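Local coordinates for protein putative oxidoreductase (Klebsiella pneumoniae subsp. pneumoniae MGH 78578, PDB 3E82) that probably acts as an NAD-dependent oxidoreductase of the Gfo/Idh/MocA family, joining a Rossmann-type nucleotide-binding domain to a C-terminal alpha/beta domain, at residues R137-Q142 and L280-A285; G146-F151 and Q190-P195; V217-P222 and V226-S231; R240-G245 and S249-R254. All coordinates share one frame; numbering follows the deposited sequence.

Interaction 1: R137-Q142 and L280-A285; sequences RQVIEQ and LVIYDA
Val139, on helix 131-142, meets two aliphatic residues of strand 280-284, Leu280 and Ile282, which alternate with Val281 and so project from the same face of the strand. Its branch CG2 does most of the work: it meets Leu280 CD1 tip to tip at 4.0 Å and Ile282 CD1 at 4.1 Å. The other methyl, CG1, also comes to 4.1 Å from Ile282 CD1, so the end of the isoleucine sits across from both arms of the valine. Two torsions explain this fit. Val139 has CG1 opposite the backbone N (chi1 177°), which turns the fork outward to the strand, while Ile282 is extended about its second torsion (chi2 173°) and delivers CD1 straight to that fork.

Gln138 brushes the edge of this patch, with OE1 4.4 Å from Leu280 CD1. That oxygen is hydrogen-bonded to Gln292 of the neighbouring strand 289-292, so it is satisfied even though it lies beside a methyl. On the helix's other flank Arg137 NE pairs with Glu141 OE2 at 2.6 Å, one turn further on, away from the strand.

The helix and strand axes come within 10.8 Å at an angle of 30°: the helix lies against a face of the mixed sheet of the C-terminal domain, running roughly along the strand. Val250 of strand 248-252 touches both Leu280 and Ile282, and Leu145 adds to the cover over Val139. Only methyl groups meet across the centre of the contact, so its cohesion comes from dispersion and the exclusion of water.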
# COMPACT_ATOMS: atom_id res chain seq x y z
N ARG B 137 -15.66 8.75 6.44
CA ARG B 137 -16.96 8.28 5.97
C ARG B 137 -17.78 9.46 5.48
O ARG B 137 -18.46 9.38 4.46
CB ARG B 137 -17.71 7.56 7.10
CG ARG B 137 -19.01 6.90 6.65
CD ARG B 137 -19.79 6.33 7.84
NE ARG B 137 -21.06 5.73 7.43
CZ ARG B 137 -21.23 4.45 7.10
NH1 ARG B 137 -20.20 3.61 7.14
NH2 ARG B 137 -22.42 4.00 6.72
N GLN B 138 -17.71 10.56 6.23
CA GLN B 138 -18.44 11.77 5.90
C GLN B 138 -18.04 12.32 4.53
O GLN B 138 -18.89 12.66 3.72
CB GLN B 138 -18.20 12.83 6.98
CG GLN B 138 -18.84 14.17 6.67
CD GLN B 138 -18.47 15.23 7.70
OE1 GLN B 138 -17.29 15.53 7.93
NE2 GLN B 138 -19.48 15.81 8.34
N VAL B 139 -16.74 12.42 4.28
CA VAL B 139 -16.27 12.93 3.00
C VAL B 139 -16.71 12.03 1.85
O VAL B 139 -17.18 12.51 0.82
CB VAL B 139 -14.73 13.08 2.98
CG1 VAL B 139 -14.28 13.56 1.60
CG2 VAL B 139 -14.29 14.07 4.06
N ILE B 140 -16.59 10.72 2.03
CA ILE B 140 -17.00 9.78 0.99
C ILE B 140 -18.49 9.90 0.68
O ILE B 140 -18.89 10.03 -0.48
CB ILE B 140 -16.73 8.31 1.41
CG1 ILE B 140 -15.23 8.07 1.56
CG2 ILE B 140 -17.35 7.35 0.38
CD1 ILE B 140 -14.85 6.68 2.08
N GLU B 141 -19.32 9.87 1.73
CA GLU B 141 -20.77 9.96 1.57
C GLU B 141 -21.24 11.30 1.01
O GLU B 141 -22.29 11.37 0.37
CB GLU B 141 -21.45 9.67 2.91
CG GLU B 141 -21.60 8.18 3.18
CD GLU B 141 -22.04 7.87 4.60
OE1 GLU B 141 -22.77 8.70 5.19
OE2 GLU B 141 -21.67 6.79 5.10
N GLN B 142 -20.46 12.35 1.26
CA GLN B 142 -20.75 13.69 0.77
C GLN B 142 -20.68 13.70 -0.76
O GLN B 142 -21.27 14.56 -1.41
CB GLN B 142 -19.69 14.68 1.28
CG GLN B 142 -20.04 15.48 2.52
CD GLN B 142 -18.80 16.10 3.15
OE1 GLN B 142 -17.76 16.27 2.49
NE2 GLN B 142 -18.90 16.44 4.43
N LEU B 280 -9.32 16.90 8.13
CA LEU B 280 -9.30 16.06 6.96
C LEU B 280 -8.71 16.99 5.90
O LEU B 280 -9.11 18.15 5.82
CB LEU B 280 -10.73 15.67 6.59
CG LEU B 280 -11.49 14.78 7.59
CD1 LEU B 280 -12.96 15.18 7.62
CD2 LEU B 280 -11.32 13.31 7.22
N VAL B 281 -7.74 16.50 5.14
CA VAL B 281 -7.14 17.31 4.08
C VAL B 281 -7.67 16.77 2.75
O VAL B 281 -7.40 15.62 2.38
CB VAL B 281 -5.59 17.24 4.12
CG1 VAL B 281 -5.00 18.07 3.01
CG2 VAL B 281 -5.08 17.74 5.47
N ILE B 282 -8.44 17.59 2.05
CA ILE B 282 -9.06 17.21 0.79
C ILE B 282 -8.44 17.86 -0.44
O ILE B 282 -8.20 19.07 -0.46
CB ILE B 282 -10.57 17.56 0.80
CG1 ILE B 282 -11.26 16.87 1.98
CG2 ILE B 282 -11.21 17.15 -0.52
CD1 ILE B 282 -12.71 17.30 2.18
N TYR B 283 -8.20 17.05 -1.47
CA TYR B 283 -7.63 17.51 -2.73
C TYR B 283 -8.69 17.34 -3.81
O TYR B 283 -9.20 16.25 -4.01
CB TYR B 283 -6.42 16.65 -3.12
CG TYR B 283 -5.27 16.72 -2.15
CD1 TYR B 283 -4.28 17.69 -2.29
CD2 TYR B 283 -5.18 15.84 -1.09
CE1 TYR B 283 -3.23 17.77 -1.39
CE2 TYR B 283 -4.14 15.91 -0.18
CZ TYR B 283 -3.17 16.88 -0.33
OH TYR B 283 -2.14 16.96 0.58
N ASP B 284 -9.04 18.42 -4.50
CA ASP B 284 -10.03 18.31 -5.57
C ASP B 284 -9.31 18.21 -6.91
O ASP B 284 -8.08 18.18 -6.95
CB ASP B 284 -10.98 19.51 -5.54
CG ASP B 284 -10.29 20.82 -5.84
OD1 ASP B 284 -9.05 20.83 -5.96
OD2 ASP B 284 -11.00 21.84 -5.93
N ALA B 285 -10.07 18.15 -8.00
CA ALA B 285 -9.50 18.03 -9.34
C ALA B 285 -8.43 19.07 -9.65
O ALA B 285 -7.62 18.87 -10.55
CB ALA B 285 -10.61 18.08 -10.39

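Interaction 2: G146-F151 and Q190-P195; sequences GAVKHF and QLFGLP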
# COMPACT_ATOMS: atom_id res chain seq x y z
N GLY B 146 -16.13 11.78 -5.44
CA GLY B 146 -16.68 11.12 -6.61
C GLY B 146 -16.72 9.65 -6.22
O GLY B 146 -16.86 9.35 -5.03
N ALA B 147 -16.59 8.73 -7.18
CA ALA B 147 -16.60 7.31 -6.86
C ALA B 147 -15.26 6.90 -6.25
O ALA B 147 -14.20 7.19 -6.81
CB ALA B 147 -16.87 6.48 -8.12
N VAL B 148 -15.30 6.23 -5.10
CA VAL B 148 -14.07 5.78 -4.44
C VAL B 148 -13.40 4.66 -5.25
O VAL B 148 -14.07 3.73 -5.70
CB VAL B 148 -14.36 5.27 -3.00
CG1 VAL B 148 -13.10 4.62 -2.41
CG2 VAL B 148 -14.81 6.42 -2.12
N LYS B 149 -12.09 4.77 -5.42
CA LYS B 149 -11.35 3.79 -6.20
C LYS B 149 -10.21 3.14 -5.42
O LYS B 149 -9.82 2.00 -5.70
CB LYS B 149 -10.80 4.44 -7.48
CG LYS B 149 -11.91 4.83 -8.48
CD LYS B 149 -12.72 3.60 -8.85
CE LYS B 149 -14.10 3.94 -9.40
NZ LYS B 149 -14.03 4.61 -10.71
N HIS B 150 -9.69 3.86 -4.43
CA HIS B 150 -8.58 3.40 -3.60
C HIS B 150 -8.77 3.89 -2.16
O HIS B 150 -8.66 5.09 -1.88
CB HIS B 150 -7.26 3.91 -4.19
CG HIS B 150 -6.04 3.55 -3.40
ND1 HIS B 150 -4.96 2.90 -3.95
CD2 HIS B 150 -5.71 3.79 -2.11
CE1 HIS B 150 -4.01 2.75 -3.03
NE2 HIS B 150 -4.44 3.28 -1.91
N PHE B 151 -9.05 2.95 -1.26
CA PHE B 151 -9.26 3.24 0.16
C PHE B 151 -8.12 2.58 0.94
O PHE B 151 -7.94 1.36 0.90
CB PHE B 151 -10.61 2.65 0.60
CG PHE B 151 -10.95 2.88 2.06
CD1 PHE B 151 -11.68 4.00 2.45
CD2 PHE B 151 -10.58 1.95 3.02
CE1 PHE B 151 -12.05 4.18 3.78
CE2 PHE B 151 -10.95 2.12 4.35
CZ PHE B 151 -11.68 3.23 4.73
N GLN B 190 -18.03 -2.10 6.81
CA GLN B 190 -19.14 -1.19 7.08
C GLN B 190 -19.32 -0.22 5.92
O GLN B 190 -20.44 0.09 5.51
CB GLN B 190 -18.88 -0.42 8.38
CG GLN B 190 -19.16 -1.19 9.66
CD GLN B 190 -20.65 -1.42 9.91
OE1 GLN B 190 -21.20 -2.48 9.61
NE2 GLN B 190 -21.31 -0.40 10.45
N LEU B 191 -18.20 0.26 5.38
CA LEU B 191 -18.24 1.20 4.26
C LEU B 191 -18.58 0.56 2.92
O LEU B 191 -19.38 1.11 2.16
CB LEU B 191 -16.88 1.91 4.10
CG LEU B 191 -16.49 2.97 5.13
CD1 LEU B 191 -15.10 3.49 4.85
CD2 LEU B 191 -17.51 4.10 5.09
N PHE B 192 -17.99 -0.59 2.64
CA PHE B 192 -18.17 -1.21 1.33
C PHE B 192 -18.82 -2.58 1.23
O PHE B 192 -18.99 -3.09 0.11
CB PHE B 192 -16.80 -1.29 0.66
CG PHE B 192 -16.00 -0.01 0.76
CD1 PHE B 192 -16.42 1.13 0.07
CD2 PHE B 192 -14.84 0.04 1.53
CE1 PHE B 192 -15.69 2.32 0.15
CE2 PHE B 192 -14.10 1.23 1.62
CZ PHE B 192 -14.52 2.37 0.93
N GLY B 193 -19.17 -3.20 2.35
CA GLY B 193 -19.74 -4.54 2.26
C GLY B 193 -18.60 -5.54 2.11
O GLY B 193 -17.43 -5.19 2.31
N LEU B 194 -18.92 -6.78 1.74
CA LEU B 194 -17.90 -7.82 1.59
C LEU B 194 -17.08 -7.74 0.31
O LEU B 194 -17.60 -7.47 -0.77
CB LEU B 194 -18.55 -9.21 1.63
CG LEU B 194 -19.38 -9.60 2.85
CD1 LEU B 194 -19.96 -11.00 2.66
CD2 LEU B 194 -18.49 -9.54 4.09
N PRO B 195 -15.76 -7.97 0.41
CA PRO B 195 -14.90 -7.92 -0.77
C PRO B 195 -15.08 -9.21 -1.56
O PRO B 195 -15.56 -10.22 -1.01
CB PRO B 195 -13.51 -7.80 -0.17
CG PRO B 195 -13.64 -8.65 1.09
CD PRO B 195 -14.98 -8.21 1.64
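Phe151 holds its ring opposite the backbone N (chi1 -180°), and Phe192 swings its own beside the backbone N (chi1 -46°); these two settings bring the rings together as a T-shaped pair. The edge of Phe192 points at one face of Phe151, with centroids 5.1 Å apart and planes at 79°. CE2 of Phe192 leads, 3.6 Å from Phe151 CG and displaced toward the rim of that ring, and Phe192 CZ comes equally close to Phe151 CD1.

Leu191 comes in at about a right angle to Phe151, its CD1 only 3.3 Å from Phe151 CE1, a tight approach. Its CB covers the centre of one Phe192 face, so the leucine braces both rings. Val148, at the start of strand 148-156, adds CG1 at 4.3 Å from Phe192 CZ.

The contact ties the C-terminal end of helix 176-192 to the strand; the chain leaves the helix at Gly193, whose phi is positive. Val226 touches both phenylalanines from the adjoining strand, and Val243 lies against Phe151 from the other neighbouring strand. The groups that meet are all hydrocarbon, and the edge-to-face arrangement sets the ring hydrogens of Phe192 against the pi cloud of Phe151, a weak electrostatic attraction that probably steadies the tilt.

Interaction 3: V217-P222 and V226-S231; sequences VVLNYP and VILHCS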
# COMPACT_ATOMS: atom_id res chain seq x y z
N VAL B 217 -2.50 -6.11 3.68
CA VAL B 217 -3.63 -6.85 3.15
C VAL B 217 -4.48 -6.04 2.18
O VAL B 217 -4.82 -4.89 2.45
CB VAL B 217 -4.53 -7.33 4.30
CG1 VAL B 217 -5.76 -8.04 3.76
CG2 VAL B 217 -3.72 -8.24 5.22
N VAL B 218 -4.84 -6.66 1.06
CA VAL B 218 -5.65 -6.01 0.05
C VAL B 218 -6.99 -6.70 -0.14
O VAL B 218 -7.04 -7.91 -0.35
CB VAL B 218 -4.93 -5.98 -1.33
CG1 VAL B 218 -5.81 -5.29 -2.36
CG2 VAL B 218 -3.60 -5.26 -1.21
N LEU B 219 -8.06 -5.92 -0.04
CA LEU B 219 -9.41 -6.43 -0.23
C LEU B 219 -9.86 -6.01 -1.63
O LEU B 219 -9.97 -4.81 -1.91
CB LEU B 219 -10.36 -5.85 0.84
CG LEU B 219 -10.47 -6.64 2.15
CD1 LEU B 219 -9.11 -6.92 2.74
CD2 LEU B 219 -11.33 -5.87 3.13
N ASN B 220 -10.12 -6.99 -2.50
CA ASN B 220 -10.55 -6.70 -3.87
C ASN B 220 -12.07 -6.62 -4.04
O ASN B 220 -12.80 -7.56 -3.71
CB ASN B 220 -10.01 -7.76 -4.85
CG ASN B 220 -8.49 -7.82 -4.88
OD1 ASN B 220 -7.81 -6.82 -5.18
ND2 ASN B 220 -7.94 -8.99 -4.58
N TYR B 221 -12.53 -5.48 -4.54
CA TYR B 221 -13.95 -5.25 -4.81
C TYR B 221 -14.07 -5.13 -6.33
O TYR B 221 -13.09 -4.89 -7.02
CB TYR B 221 -14.43 -3.95 -4.13
CG TYR B 221 -14.58 -4.07 -2.64
CD1 TYR B 221 -15.80 -4.45 -2.06
CD2 TYR B 221 -13.49 -3.85 -1.79
CE1 TYR B 221 -15.94 -4.60 -0.67
CE2 TYR B 221 -13.62 -3.99 -0.40
CZ TYR B 221 -14.85 -4.37 0.15
OH TYR B 221 -14.98 -4.50 1.51
N PRO B 222 -15.29 -5.30 -6.88
CA PRO B 222 -15.46 -5.21 -8.34
C PRO B 222 -14.95 -3.93 -8.99
O PRO B 222 -14.37 -3.97 -10.06
CB PRO B 222 -16.96 -5.40 -8.53
CG PRO B 222 -17.34 -6.28 -7.37
CD PRO B 222 -16.57 -5.63 -6.23
N VAL B 226 -9.10 -1.89 -1.63
CA VAL B 226 -8.97 -1.53 -0.23
C VAL B 226 -7.65 -2.09 0.27
O VAL B 226 -7.36 -3.28 0.12
CB VAL B 226 -10.14 -2.11 0.61
CG1 VAL B 226 -9.78 -2.08 2.10
CG2 VAL B 226 -11.41 -1.29 0.36
N ILE B 227 -6.84 -1.22 0.85
CA ILE B 227 -5.55 -1.62 1.39
C ILE B 227 -5.52 -1.36 2.89
O ILE B 227 -5.75 -0.23 3.34
CB ILE B 227 -4.40 -0.84 0.72
CG1 ILE B 227 -4.29 -1.23 -0.75
CG2 ILE B 227 -3.09 -1.15 1.44
CD1 ILE B 227 -3.20 -0.46 -1.50
N LEU B 228 -5.25 -2.41 3.66
CA LEU B 228 -5.17 -2.31 5.11
C LEU B 228 -3.73 -2.61 5.45
O LEU B 228 -3.19 -3.65 5.04
CB LEU B 228 -6.10 -3.35 5.75
CG LEU B 228 -7.56 -3.35 5.27
CD1 LEU B 228 -8.36 -4.38 6.09
CD2 LEU B 228 -8.18 -1.96 5.44
N HIS B 229 -3.08 -1.72 6.19
CA HIS B 229 -1.67 -1.89 6.51
C HIS B 229 -1.33 -1.67 7.98
O HIS B 229 -1.71 -0.66 8.57
CB HIS B 229 -0.84 -0.93 5.65
CG HIS B 229 0.64 -1.15 5.74
ND1 HIS B 229 1.32 -2.05 4.95
CD2 HIS B 229 1.57 -0.62 6.58
CE1 HIS B 229 2.59 -2.07 5.29
NE2 HIS B 229 2.77 -1.21 6.28
N CYS B 230 -0.60 -2.63 8.55
CA CYS B 230 -0.16 -2.59 9.95
C CYS B 230 1.36 -2.75 10.02
O CYS B 230 1.93 -3.58 9.31
CB CYS B 230 -0.79 -3.74 10.74
SG CYS B 230 -2.57 -3.72 10.82
N SER B 231 2.02 -1.96 10.86
CA SER B 231 3.47 -2.09 11.02
C SER B 231 3.96 -1.51 12.34
O SER B 231 3.45 -0.50 12.80
CB SER B 231 4.22 -1.39 9.88
OG SER B 231 5.63 -1.49 10.10
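Val217 and Leu228 exchange two nearly straight backbone hydrogen bonds, Val217 N to Leu228 O at 2.9 Å and Leu228 N to Val217 O at 2.8 Å. Two residues on, Leu219 and Val226 form the next hydrogen-bonded pair. Its bonds are less even: Leu219 N reaches Val226 O at 2.7 Å, whereas Val226 N reaches Leu219 O at 3.1 Å and bends to 146° at the hydrogen. Between them Val218 and Ile227 make a non-hydrogen-bonded pair whose side chains run alongside each other, Val218 CG2 being 4.1 Å from Ile227 CG1.

On the opposite face Leu219 CB packs on Val226 CB at 3.8 Å. Beyond the paired residues, the Tyr221 ring swings back beside the backbone N (chi1 -74°) and its CE2 comes to 3.6 Å from Val226 CG2. The strands 214-220 and 225-231 thus form an antiparallel beta hairpin inside the mixed sheet of the C-terminal alpha/beta domain, and Pro222 lies in the connection that joins them.

Further out, the face of Val217 and Leu228 is covered by helix 176-192 through Trp177 and Ile185. The Tyr221 hydroxyl is hydrogen-bonded to Gly193 O, just past the end of that helix, and His224 stacks on its ring. The other face looks to the dimer partner: Val218 rests on Asn201 of the second subunit, and Ile227 on His216 of that subunit.

Interaction 4: R240-G245 and S249-R254; sequences RFTVHG and SVIKAR
Strands 241-245 and 248-252 run antiparallel at 178°, hydrogen-bonded at Phe241 with Lys252 and at Val243 with Val250, with Val243 N to Val250 O and Val250 N to Val243 O both 3.0 Å. Side chains then separate onto two faces. On one, Val250 CG1, in the crowded position between backbone N and carbonyl carbon (chi1 63°), touches Val243 CB at 3.8 Å. Further along, Phe241 CB meets Lys252 CB, and the bent Arg240 chain brings its guanidinium over a face of the Phe241 ring, NH1 lying 3.3 Å above the ring plane.

This is a beta hairpin with a classic bulge at its open end, Arg240 and Phe241 both opposing Lys252, where Arg240 N adds a bond to Ala253 O at 3.1 Å, arriving from above the carbonyl plane. Arg240 is fixed by Ser153 and Gln187, Lys252 by salt bridges to Asp276 and Asp278.

On the other face His244 and Ser249 share a side-chain hydrogen bond, ND1 to OG at 2.8 Å, with OG in the plane of the imidazole at its edge. A water also joins Ser249 OG, at 2.8 Å, to Gly245 O. Ala235 N and Gly236 N of the second subunit make weak hydrogen bonds to the same OG, placing the serine at the dimer interface.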
# COMPACT_ATOMS: atom_id res chain seq x y z
N ARG B 240 -3.25 7.88 8.68
CA ARG B 240 -4.26 6.99 9.23
C ARG B 240 -5.15 6.47 8.12
O ARG B 240 -5.44 5.27 8.06
CB ARG B 240 -5.12 7.74 10.25
CG ARG B 240 -6.28 6.91 10.79
CD ARG B 240 -5.81 5.69 11.56
NE ARG B 240 -6.94 4.86 11.98
CZ ARG B 240 -7.54 3.96 11.21
NH1 ARG B 240 -7.12 3.76 9.96
NH2 ARG B 240 -8.57 3.27 11.68
N PHE B 241 -5.59 7.38 7.25
CA PHE B 241 -6.46 7.07 6.12
C PHE B 241 -6.00 7.86 4.89
O PHE B 241 -5.58 9.01 5.00
CB PHE B 241 -7.91 7.47 6.39
CG PHE B 241 -8.66 6.55 7.31
CD1 PHE B 241 -9.06 5.28 6.89
CD2 PHE B 241 -9.01 6.96 8.60
CE1 PHE B 241 -9.80 4.44 7.73
CE2 PHE B 241 -9.75 6.13 9.45
CZ PHE B 241 -10.15 4.87 9.01
N THR B 242 -6.10 7.22 3.73
CA THR B 242 -5.77 7.83 2.45
C THR B 242 -6.83 7.27 1.50
O THR B 242 -6.90 6.06 1.30
CB THR B 242 -4.37 7.42 1.95
OG1 THR B 242 -3.37 7.93 2.84
CG2 THR B 242 -4.13 7.97 0.55
N VAL B 243 -7.66 8.14 0.94
CA VAL B 243 -8.72 7.69 0.03
C VAL B 243 -8.73 8.49 -1.26
O VAL B 243 -8.79 9.72 -1.22
CB VAL B 243 -10.10 7.80 0.70
CG1 VAL B 243 -11.18 7.22 -0.21
CG2 VAL B 243 -10.09 7.09 2.04
N HIS B 244 -8.67 7.79 -2.39
CA HIS B 244 -8.68 8.44 -3.69
C HIS B 244 -9.92 8.06 -4.47
O HIS B 244 -10.28 6.88 -4.55
CB HIS B 244 -7.45 8.02 -4.51
CG HIS B 244 -6.15 8.17 -3.77
ND1 HIS B 244 -5.69 9.39 -3.32
CD2 HIS B 244 -5.22 7.26 -3.41
CE1 HIS B 244 -4.53 9.22 -2.71
NE2 HIS B 244 -4.22 7.94 -2.75
N GLY B 245 -10.57 9.06 -5.05
CA GLY B 245 -11.76 8.86 -5.84
C GLY B 245 -11.52 9.51 -7.19
O GLY B 245 -10.49 10.15 -7.38
N SER B 249 -9.25 13.46 -3.54
CA SER B 249 -8.65 12.63 -2.50
C SER B 249 -8.82 13.26 -1.13
O SER B 249 -9.09 14.46 -1.01
CB SER B 249 -7.14 12.45 -2.75
OG SER B 249 -6.88 11.86 -4.00
N VAL B 250 -8.65 12.45 -0.09
CA VAL B 250 -8.73 12.93 1.27
C VAL B 250 -7.77 12.13 2.13
O VAL B 250 -7.68 10.91 2.03
CB VAL B 250 -10.17 12.81 1.84
CG1 VAL B 250 -10.60 11.35 1.89
CG2 VAL B 250 -10.23 13.44 3.23
N ILE B 251 -7.01 12.85 2.95
CA ILE B 251 -6.06 12.21 3.84
C ILE B 251 -6.37 12.64 5.26
O ILE B 251 -6.67 13.81 5.52
CB ILE B 251 -4.60 12.63 3.52
CG1 ILE B 251 -4.13 12.03 2.19
CG2 ILE B 251 -3.67 12.16 4.63
CD1 ILE B 251 -4.82 12.61 0.97
N LYS B 252 -6.33 11.67 6.18
CA LYS B 252 -6.52 11.95 7.60
C LYS B 252 -5.19 11.48 8.15
O LYS B 252 -4.90 10.29 8.21
CB LYS B 252 -7.66 11.13 8.20
CG LYS B 252 -7.85 11.37 9.72
CD LYS B 252 -8.18 12.83 10.02
CE LYS B 252 -8.56 13.06 11.49
NZ LYS B 252 -7.45 12.70 12.44
N ALA B 253 -4.36 12.44 8.53
CA ALA B 253 -3.03 12.14 9.04
C ALA B 253 -2.98 11.37 10.35
O ALA B 253 -2.41 10.27 10.41
CB ALA B 253 -2.25 13.45 9.19
N ARG B 254 -3.58 11.94 11.38
CA ARG B 254 -3.56 11.38 12.73
C ARG B 254 -4.75 10.48 13.10
O ARG B 254 -5.83 10.59 12.54
CB ARG B 254 -3.45 12.55 13.73
CG ARG B 254 -3.14 12.15 15.17
CD ARG B 254 -3.09 13.38 16.08
NE ARG B 254 -4.32 14.15 15.99
CZ ARG B 254 -4.53 15.33 16.57
NH1 ARG B 254 -3.58 15.89 17.31
NH2 ARG B 254 -5.69 15.95 16.41
O HOH W 1 -7.91 10.98 -6.42

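All four contacts involve the mixed sheet of the C-terminal domain: interactions 3 and 4 pair its strands, 1 and 2 set helices against it. Strand 148-156, from interaction 2, lies between the hairpins of interactions 3 and 4. The centres of those two interactions are about 14 Å apart, their nearest atoms about 7 Å. The strand joins the first through Phe151 O and Ile227 N (2.8 Å) and the second through His150 O and His244 N (2.7 Å), both probable hydrogen bonds. Interaction 4 passes the sheet on to interaction 1 through Tyr283 N and Ser249 O, another probable bond at 2.8 Å. Helix 131-142 also spans interactions 1 and 2, with Ile140 CG2 against Val148 CG2 at 3.7 Å.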